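Lipoprotein (Colwellia psychrerythraea, PDB 3O0Y) is a putative lipoprotein of unknown function, probably related to the metallopeptidases of the Peptidase_MA clan. Local coordinates at residues 194-204 with 265-275; 316-327 with 491-502. All blocks are in the same frame, centred on the assembly; numbering follows the deposited sequence.

Contact 1: residues 194-204 with 265-275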
# COMPACT_ATOMS: atom_id res chain seq x y z
N LEU A 194 -5.78 22.46 -1.56
CA LEU A 194 -6.44 21.84 -0.42
C LEU A 194 -7.43 20.78 -0.82
O LEU A 194 -7.83 20.71 -1.93
CB LEU A 194 -7.10 22.85 0.51
CG LEU A 194 -7.92 24.04 0.05
CD1 LEU A 194 -8.41 23.92 -1.34
CD2 LEU A 194 -9.01 24.29 1.15
N PRO A 195 -7.81 19.95 0.14
CA PRO A 195 -8.61 18.79 -0.27
C PRO A 195 -10.01 19.22 -0.71
O PRO A 195 -10.49 20.30 -0.31
CB PRO A 195 -8.64 17.93 1.00
CG PRO A 195 -7.49 18.46 1.84
CD PRO A 195 -7.53 19.92 1.59
N SER A 196 -10.69 18.37 -1.47
CA SER A 196 -12.10 18.49 -1.65
C SER A 196 -12.83 18.45 -0.31
O SER A 196 -12.30 17.97 0.71
CB SER A 196 -12.69 17.43 -2.54
OG SER A 196 -12.72 16.19 -1.82
N LYS A 197 -14.05 19.00 -0.31
CA LYS A 197 -14.89 18.98 0.90
C LYS A 197 -15.08 17.58 1.44
O LYS A 197 -14.91 17.35 2.63
CB LYS A 197 -16.26 19.61 0.63
CG LYS A 197 -16.19 21.15 0.44
CD LYS A 197 -17.58 21.81 0.22
CE LYS A 197 -17.49 23.29 -0.23
NZ LYS A 197 -16.74 24.21 0.75
N VAL A 198 -15.34 16.63 0.55
CA VAL A 198 -15.53 15.23 0.92
C VAL A 198 -14.28 14.66 1.64
O VAL A 198 -14.41 13.91 2.64
CB VAL A 198 -15.99 14.42 -0.31
CG1 VAL A 198 -15.78 12.89 -0.10
CG2 VAL A 198 -17.47 14.67 -0.66
N THR A 199 -13.11 14.95 1.10
CA THR A 199 -11.85 14.43 1.67
C THR A 199 -11.61 15.06 3.03
O THR A 199 -11.34 14.36 3.99
CB THR A 199 -10.65 14.71 0.77
OG1 THR A 199 -10.88 14.08 -0.50
CG2 THR A 199 -9.31 14.21 1.40
N LEU A 200 -11.77 16.38 3.12
CA LEU A 200 -11.63 17.06 4.38
C LEU A 200 -12.66 16.61 5.44
O LEU A 200 -12.31 16.49 6.62
CB LEU A 200 -11.63 18.57 4.15
CG LEU A 200 -10.95 19.48 5.15
CD1 LEU A 200 -9.51 19.07 5.50
CD2 LEU A 200 -10.97 20.89 4.58
N GLN A 201 -13.91 16.40 5.04
CA GLN A 201 -14.94 15.95 5.95
C GLN A 201 -14.60 14.57 6.46
O GLN A 201 -14.86 14.25 7.62
CB GLN A 201 -16.30 15.91 5.25
CG GLN A 201 -16.87 17.28 4.91
CD GLN A 201 -18.12 17.25 4.03
OE1 GLN A 201 -18.23 16.44 3.08
NE2 GLN A 201 -19.05 18.17 4.32
N GLY A 202 -14.04 13.71 5.58
CA GLY A 202 -13.68 12.39 6.03
C GLY A 202 -12.51 12.43 7.02
O GLY A 202 -12.52 11.70 8.06
N ALA A 203 -11.55 13.34 6.78
CA ALA A 203 -10.43 13.56 7.73
C ALA A 203 -10.98 14.04 9.11
O ALA A 203 -10.56 13.58 10.17
CB ALA A 203 -9.45 14.54 7.22
N ILE A 204 -11.87 15.01 9.08
CA ILE A 204 -12.47 15.50 10.33
C ILE A 204 -13.16 14.41 11.11
O ILE A 204 -13.01 14.32 12.35
CB ILE A 204 -13.41 16.70 9.99
CG1 ILE A 204 -12.54 17.87 9.60
CG2 ILE A 204 -14.35 17.13 11.18
CD1 ILE A 204 -13.31 18.97 8.79
N SER A 265 -8.66 21.88 10.39
CA SER A 265 -9.30 21.29 9.23
C SER A 265 -10.72 21.83 9.07
O SER A 265 -11.11 22.21 7.94
CB SER A 265 -9.30 19.77 9.37
OG SER A 265 -7.97 19.29 9.36
N GLU A 266 -11.46 21.91 10.18
CA GLU A 266 -12.77 22.58 10.15
C GLU A 266 -12.73 24.01 9.57
O GLU A 266 -13.58 24.36 8.72
CB GLU A 266 -13.42 22.55 11.54
CG GLU A 266 -14.03 21.20 11.83
CD GLU A 266 -14.51 21.00 13.28
OE1 GLU A 266 -15.37 20.13 13.49
OE2 GLU A 266 -14.01 21.69 14.20
N GLN A 267 -11.74 24.82 9.98
CA GLN A 267 -11.51 26.16 9.39
C GLN A 267 -11.36 26.15 7.88
O GLN A 267 -11.69 27.11 7.24
CB GLN A 267 -10.23 26.87 9.90
CG GLN A 267 -10.07 27.14 11.37
CD GLN A 267 -11.34 27.43 12.07
OE1 GLN A 267 -11.92 28.55 11.94
NE2 GLN A 267 -11.80 26.46 12.85
N LEU A 268 -10.77 25.10 7.32
CA LEU A 268 -10.57 25.00 5.88
C LEU A 268 -11.77 24.56 5.03
O LEU A 268 -11.76 24.73 3.82
CB LEU A 268 -9.46 23.96 5.64
CG LEU A 268 -8.19 24.50 5.06
CD1 LEU A 268 -7.83 25.88 5.48
CD2 LEU A 268 -7.06 23.49 5.40
N LEU A 269 -12.80 24.01 5.67
CA LEU A 269 -13.97 23.48 4.97
C LEU A 269 -14.63 24.47 4.05
O LEU A 269 -15.06 24.12 2.97
CB LEU A 269 -14.97 22.97 6.00
CG LEU A 269 -15.51 21.52 5.95
CD1 LEU A 269 -14.62 20.48 5.24
CD2 LEU A 269 -15.91 21.08 7.37
N SER A 270 -14.68 25.74 4.42
CA SER A 270 -15.36 26.68 3.56
C SER A 270 -14.60 27.00 2.27
O SER A 270 -15.22 27.35 1.26
CB SER A 270 -15.69 27.95 4.34
OG SER A 270 -14.50 28.51 4.85
N GLU A 271 -13.27 26.83 2.28
CA GLU A 271 -12.45 27.06 1.11
C GLU A 271 -12.29 25.76 0.28
O GLU A 271 -11.93 25.81 -0.90
CB GLU A 271 -11.04 27.57 1.50
CG GLU A 271 -10.95 28.92 2.22
CD GLU A 271 -9.66 29.02 3.07
OE1 GLU A 271 -8.53 28.71 2.57
OE2 GLU A 271 -9.79 29.40 4.26
N ALA A 272 -12.55 24.63 0.92
CA ALA A 272 -12.36 23.33 0.27
C ALA A 272 -13.27 23.21 -0.95
O ALA A 272 -14.35 23.77 -1.00
CB ALA A 272 -12.60 22.21 1.22
N ARG A 273 -12.86 22.48 -1.98
CA ARG A 273 -13.68 22.54 -3.21
C ARG A 273 -14.75 21.48 -3.28
O ARG A 273 -14.60 20.36 -2.77
CB ARG A 273 -12.77 22.48 -4.43
CG ARG A 273 -11.84 23.71 -4.52
CD ARG A 273 -11.17 23.82 -5.93
NE ARG A 273 -10.01 24.72 -6.01
CZ ARG A 273 -8.80 24.42 -5.52
NH1 ARG A 273 -8.63 23.32 -4.84
NH2 ARG A 273 -7.77 25.23 -5.72
N SER A 274 -15.83 21.78 -3.99
CA SER A 274 -16.84 20.76 -4.23
C SER A 274 -16.40 19.77 -5.31
O SER A 274 -16.85 18.62 -5.32
CB SER A 274 -18.19 21.40 -4.58
OG SER A 274 -17.99 22.22 -5.69
N GLU A 275 -15.52 20.20 -6.22
CA GLU A 275 -15.00 19.28 -7.22
C GLU A 275 -14.20 18.09 -6.62
O GLU A 275 -13.44 18.28 -5.66
CB GLU A 275 -14.08 20.03 -8.15
CG GLU A 275 -14.83 21.05 -8.99
CD GLU A 275 -14.96 22.41 -8.34
OE1 GLU A 275 -14.51 22.63 -7.19
OE2 GLU A 275 -15.47 23.28 -9.06
O HOH W 1 -17.66 26.67 -0.20
O HOH W 2 -16.22 17.56 -2.30
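Ser196 and Arg273 bring their backbones within 4.6 Å, CA to CA, where helix 197-210 starts and the chain leaving helix 236-268 passes by; towards Ile204 the two traces separate. Lys197 N donates to Arg273 O (2.9 Å, 165° at the hydrogen), a good use of a first-turn N-H with no helical acceptor behind it. The lysine side chain adds a second link. Its NZ reaches Leu269 O (2.8 Å) in the carbonyl plane and Ala272 O from a point tilted off the plane of that second carbonyl, while a water joins it to Ser270 O. The bend at chi4 (-59°) turns the ammonium onto these carbonyls.

Apolar side chains fill the angle between the segments. Leu200 CD2 lies on Leu268 CB (3.6 Å), the two side chains crossing at about a right angle, and Ile204 CD1 meets Leu269 CD2 tip to tip (3.6 Å). Alanine suits position 272, since its CB comes within 3.2 Å of Pro195 O, and Leu194 CD2 rests against Ala272 N. Arg273 turns its guanidinium back to Asn192 O.

Helix 174-190 packs on Leu200 and Leu268 through Gln185, and helix 536-548 meets Ser196 and Thr199 through Met547.

Contact 2: residues 316-327 with 491-502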
# COMPACT_ATOMS: atom_id res chain seq x y z
N ILE A 316 -13.31 -8.60 -19.70
CA ILE A 316 -13.43 -9.45 -18.48
C ILE A 316 -14.92 -9.76 -18.20
O ILE A 316 -15.29 -10.90 -17.86
CB ILE A 316 -12.78 -8.79 -17.28
CG1 ILE A 316 -11.26 -8.61 -17.49
CG2 ILE A 316 -12.97 -9.67 -15.98
CD1 ILE A 316 -10.68 -7.58 -16.48
N SER A 317 -15.76 -8.75 -18.34
CA SER A 317 -17.22 -8.90 -18.21
C SER A 317 -17.73 -9.99 -19.13
O SER A 317 -18.56 -10.88 -18.75
CB SER A 317 -17.93 -7.57 -18.57
OG SER A 317 -17.74 -6.82 -17.42
N GLY A 318 -17.25 -9.94 -20.37
CA GLY A 318 -17.65 -10.93 -21.37
C GLY A 318 -17.26 -12.34 -21.03
O GLY A 318 -18.04 -13.28 -21.17
N VAL A 319 -16.09 -12.48 -20.44
CA VAL A 319 -15.65 -13.78 -19.94
C VAL A 319 -16.55 -14.26 -18.79
O VAL A 319 -16.96 -15.43 -18.75
CB VAL A 319 -14.13 -13.77 -19.49
CG1 VAL A 319 -13.78 -15.09 -18.85
CG2 VAL A 319 -13.23 -13.46 -20.71
N MET A 320 -16.71 -13.44 -17.79
CA MET A 320 -17.58 -13.76 -16.65
C MET A 320 -18.99 -14.13 -17.12
O MET A 320 -19.56 -15.06 -16.60
CB MET A 320 -17.64 -12.54 -15.71
CG MET A 320 -16.34 -12.27 -14.96
SD MET A 320 -16.35 -10.71 -13.93
CE MET A 320 -17.35 -11.37 -12.52
N ASN A 321 -19.56 -13.38 -18.08
CA ASN A 321 -20.89 -13.78 -18.64
C ASN A 321 -20.93 -15.22 -19.11
O ASN A 321 -21.90 -15.97 -18.86
CB ASN A 321 -21.31 -12.78 -19.70
CG ASN A 321 -22.64 -13.14 -20.32
OD1 ASN A 321 -23.68 -13.07 -19.67
ND2 ASN A 321 -22.62 -13.39 -21.65
N GLU A 322 -19.89 -15.68 -19.81
CA GLU A 322 -19.89 -17.04 -20.29
C GLU A 322 -19.90 -18.11 -19.18
O GLU A 322 -20.61 -19.12 -19.24
CB GLU A 322 -18.68 -17.35 -21.16
CG GLU A 322 -18.62 -16.57 -22.43
CD GLU A 322 -19.73 -16.80 -23.40
OE1 GLU A 322 -20.41 -17.84 -23.35
OE2 GLU A 322 -19.86 -15.92 -24.28
N ILE A 323 -19.11 -17.85 -18.16
CA ILE A 323 -19.06 -18.76 -17.04
C ILE A 323 -20.39 -18.76 -16.31
O ILE A 323 -20.88 -19.82 -15.93
CB ILE A 323 -17.86 -18.41 -16.15
CG1 ILE A 323 -16.54 -18.53 -16.92
CG2 ILE A 323 -17.87 -19.13 -14.80
CD1 ILE A 323 -15.38 -17.85 -16.22
N LEU A 324 -20.96 -17.56 -16.07
CA LEU A 324 -22.26 -17.43 -15.46
C LEU A 324 -23.35 -18.20 -16.19
O LEU A 324 -24.13 -18.92 -15.57
CB LEU A 324 -22.66 -15.95 -15.24
CG LEU A 324 -21.93 -15.27 -14.08
CD1 LEU A 324 -21.90 -13.77 -14.32
CD2 LEU A 324 -22.56 -15.65 -12.68
N LEU A 325 -23.43 -18.03 -17.51
CA LEU A 325 -24.42 -18.69 -18.30
C LEU A 325 -24.31 -20.20 -18.10
O LEU A 325 -25.34 -20.88 -17.94
CB LEU A 325 -24.18 -18.42 -19.81
CG LEU A 325 -24.61 -17.02 -20.23
CD1 LEU A 325 -24.24 -16.81 -21.70
CD2 LEU A 325 -26.04 -16.79 -20.08
N ALA A 326 -23.07 -20.72 -18.07
CA ALA A 326 -22.85 -22.12 -17.97
C ALA A 326 -23.32 -22.68 -16.60
O ALA A 326 -23.58 -23.89 -16.46
CB ALA A 326 -21.36 -22.48 -18.21
N GLN A 327 -23.36 -21.84 -15.60
CA GLN A 327 -23.89 -22.19 -14.27
C GLN A 327 -25.38 -21.98 -14.15
O GLN A 327 -25.96 -22.28 -13.09
CB GLN A 327 -23.19 -21.40 -13.16
CG GLN A 327 -21.71 -21.71 -13.00
CD GLN A 327 -21.48 -23.17 -12.84
OE1 GLN A 327 -22.07 -23.81 -11.96
NE2 GLN A 327 -20.55 -23.68 -13.58
N PRO A 491 -15.95 -23.17 -10.14
CA PRO A 491 -16.35 -22.09 -11.05
C PRO A 491 -16.74 -20.80 -10.36
O PRO A 491 -16.45 -19.70 -10.88
CB PRO A 491 -17.57 -22.67 -11.80
CG PRO A 491 -18.05 -23.81 -10.94
CD PRO A 491 -16.80 -24.37 -10.31
N PHE A 492 -17.31 -20.89 -9.18
CA PHE A 492 -17.67 -19.64 -8.48
C PHE A 492 -16.47 -18.92 -7.91
O PHE A 492 -16.42 -17.69 -7.99
CB PHE A 492 -18.78 -19.87 -7.48
CG PHE A 492 -20.07 -20.34 -8.13
CD1 PHE A 492 -20.86 -19.49 -8.80
CD2 PHE A 492 -20.43 -21.67 -8.10
CE1 PHE A 492 -22.05 -19.89 -9.39
CE2 PHE A 492 -21.60 -22.11 -8.72
CZ PHE A 492 -22.40 -21.22 -9.39
N GLY A 493 -15.48 -19.66 -7.39
CA GLY A 493 -14.22 -19.01 -7.00
C GLY A 493 -13.53 -18.35 -8.17
O GLY A 493 -12.94 -17.29 -8.05
N ASP A 494 -13.62 -18.98 -9.35
CA ASP A 494 -13.07 -18.39 -10.55
C ASP A 494 -13.76 -17.10 -10.89
O ASP A 494 -13.14 -16.10 -11.20
CB ASP A 494 -13.19 -19.39 -11.72
CG ASP A 494 -12.38 -19.01 -12.93
OD1 ASP A 494 -11.32 -18.34 -12.79
OD2 ASP A 494 -12.77 -19.46 -14.07
N LEU A 495 -15.06 -17.08 -10.77
CA LEU A 495 -15.78 -15.80 -10.89
C LEU A 495 -15.38 -14.75 -9.90
O LEU A 495 -15.31 -13.56 -10.27
CB LEU A 495 -17.30 -16.03 -10.83
CG LEU A 495 -18.00 -16.69 -12.01
CD1 LEU A 495 -19.44 -17.16 -11.68
CD2 LEU A 495 -18.03 -15.68 -13.23
N GLY A 496 -15.06 -15.16 -8.69
CA GLY A 496 -14.51 -14.23 -7.72
C GLY A 496 -13.14 -13.64 -8.15
O GLY A 496 -12.90 -12.43 -7.98
N ARG A 497 -12.27 -14.48 -8.70
CA ARG A 497 -11.04 -14.02 -9.26
C ARG A 497 -11.26 -13.03 -10.38
O ARG A 497 -10.66 -11.95 -10.37
CB ARG A 497 -10.20 -15.14 -9.81
CG ARG A 497 -8.99 -14.74 -10.58
CD ARG A 497 -8.34 -16.01 -11.20
NE ARG A 497 -9.12 -16.56 -12.29
CZ ARG A 497 -8.95 -16.31 -13.60
NH1 ARG A 497 -8.06 -15.49 -14.01
NH2 ARG A 497 -9.58 -17.02 -14.52
N LEU A 498 -12.19 -13.37 -11.28
CA LEU A 498 -12.44 -12.49 -12.43
C LEU A 498 -13.11 -11.20 -11.96
O LEU A 498 -12.80 -10.13 -12.50
CB LEU A 498 -13.26 -13.21 -13.49
CG LEU A 498 -12.48 -14.34 -14.19
CD1 LEU A 498 -13.52 -15.26 -14.91
CD2 LEU A 498 -11.51 -13.72 -15.16
N GLN A 499 -14.00 -11.25 -10.93
CA GLN A 499 -14.58 -10.07 -10.36
C GLN A 499 -13.53 -9.12 -9.80
O GLN A 499 -13.63 -7.90 -9.99
CB GLN A 499 -15.52 -10.40 -9.25
CG GLN A 499 -16.26 -9.23 -8.69
CD GLN A 499 -17.21 -9.66 -7.56
OE1 GLN A 499 -16.87 -10.55 -6.75
NE2 GLN A 499 -18.37 -8.97 -7.45
N ALA A 500 -12.54 -9.67 -9.15
CA ALA A 500 -11.41 -8.88 -8.56
C ALA A 500 -10.58 -8.26 -9.72
O ALA A 500 -10.13 -7.14 -9.62
CB ALA A 500 -10.57 -9.75 -7.65
N GLU A 501 -10.42 -8.98 -10.83
CA GLU A 501 -9.68 -8.45 -12.00
C GLU A 501 -10.45 -7.29 -12.64
O GLU A 501 -9.90 -6.21 -12.96
CB GLU A 501 -9.39 -9.55 -12.98
CG GLU A 501 -8.40 -9.06 -14.06
CD GLU A 501 -8.24 -10.02 -15.22
OE1 GLU A 501 -8.64 -11.21 -15.12
OE2 GLU A 501 -7.59 -9.58 -16.22
N LEU A 502 -11.76 -7.54 -12.79
CA LEU A 502 -12.73 -6.56 -13.28
C LEU A 502 -12.68 -5.33 -12.42
O LEU A 502 -12.64 -4.21 -12.95
CB LEU A 502 -14.13 -7.17 -13.27
CG LEU A 502 -15.21 -6.17 -13.75
CD1 LEU A 502 -15.00 -5.61 -15.17
CD2 LEU A 502 -16.57 -6.92 -13.66
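Pro491 meets Gln327 at one end of an antiparallel helix pair packed knobs-into-holes, the axes of helices 316-326 and 491-502 approaching to 9.8 Å at 163°. The bend of Gln327 at chi2 (-53°) swings its amide across this end, with NE2 over Pro491 CB and CG while OE1 nears CZ of Phe492. The Phe492 ring itself has a cation-pi partner in Arg346.

Three residues after Pro491, Asp494 sends OD2 towards Ile323 CD1, whereas its OD1 takes both NE (2.9 Å) and NH2 (2.8 Å) of Arg497 in a salt bridge within the helix. That oxygen lies nearly in the plane of the guanidinium, which meets it side-on. Leu495 forks between its neighbours: CG lies against Ile323 CG2 (3.7 Å), CD1 against Leu324 CD2 (3.6 Å), and CD2 faces Met320. Ile323 is a knob among Pro491, Asp494, Leu495 and Leu498.

Leu498 is the reciprocal knob, lodged among Ile316, Val319, Met320 and Ile323; its CD1 is tight against Ile323 CD1 at 3.4 Å. Its CD2 lies over one face of the Arg497 guanidinium, toward its rim; NH1 of this arginine binds a Tris molecule, probably from the crystallisation liquor. Flexible Met320, bent at chi3 (77°), is a knob among Leu495, Leu498, Gln499 and Leu502, bringing CE close to Gln499 N.

Glu501 lays its aliphatic CG on Ile316 CD1 (3.6 Å) and takes its OE2 to Lys557 and Arg315, two salt bridges that probably offset the cost of burying the carboxylate. Finally, Leu502 places CB by Ile316 CG2 and sets CD2 3.8 Å from Met320 SD.

How the contacts relate
Contact 1 closes before contact 2 opens, so the two follow in series along the chain. Their centres are 39 Å apart and their nearest atoms about 22 Å, and no helix is common to both: contact 1 uses helices 197-210 and 236-268, contact 2 helices 302-326 and 491-515. Both sit well out from the centre of the chain, by 24 and 26 Å. The residues between the segments of contact 1 are largely helical, whereas contact 2 spans a longer excursion that includes the small three-stranded mixed sheet. Each joins its own pair of helices in this mainly helical chain: contact 1 helices near in sequence, contact 2 helices far apart.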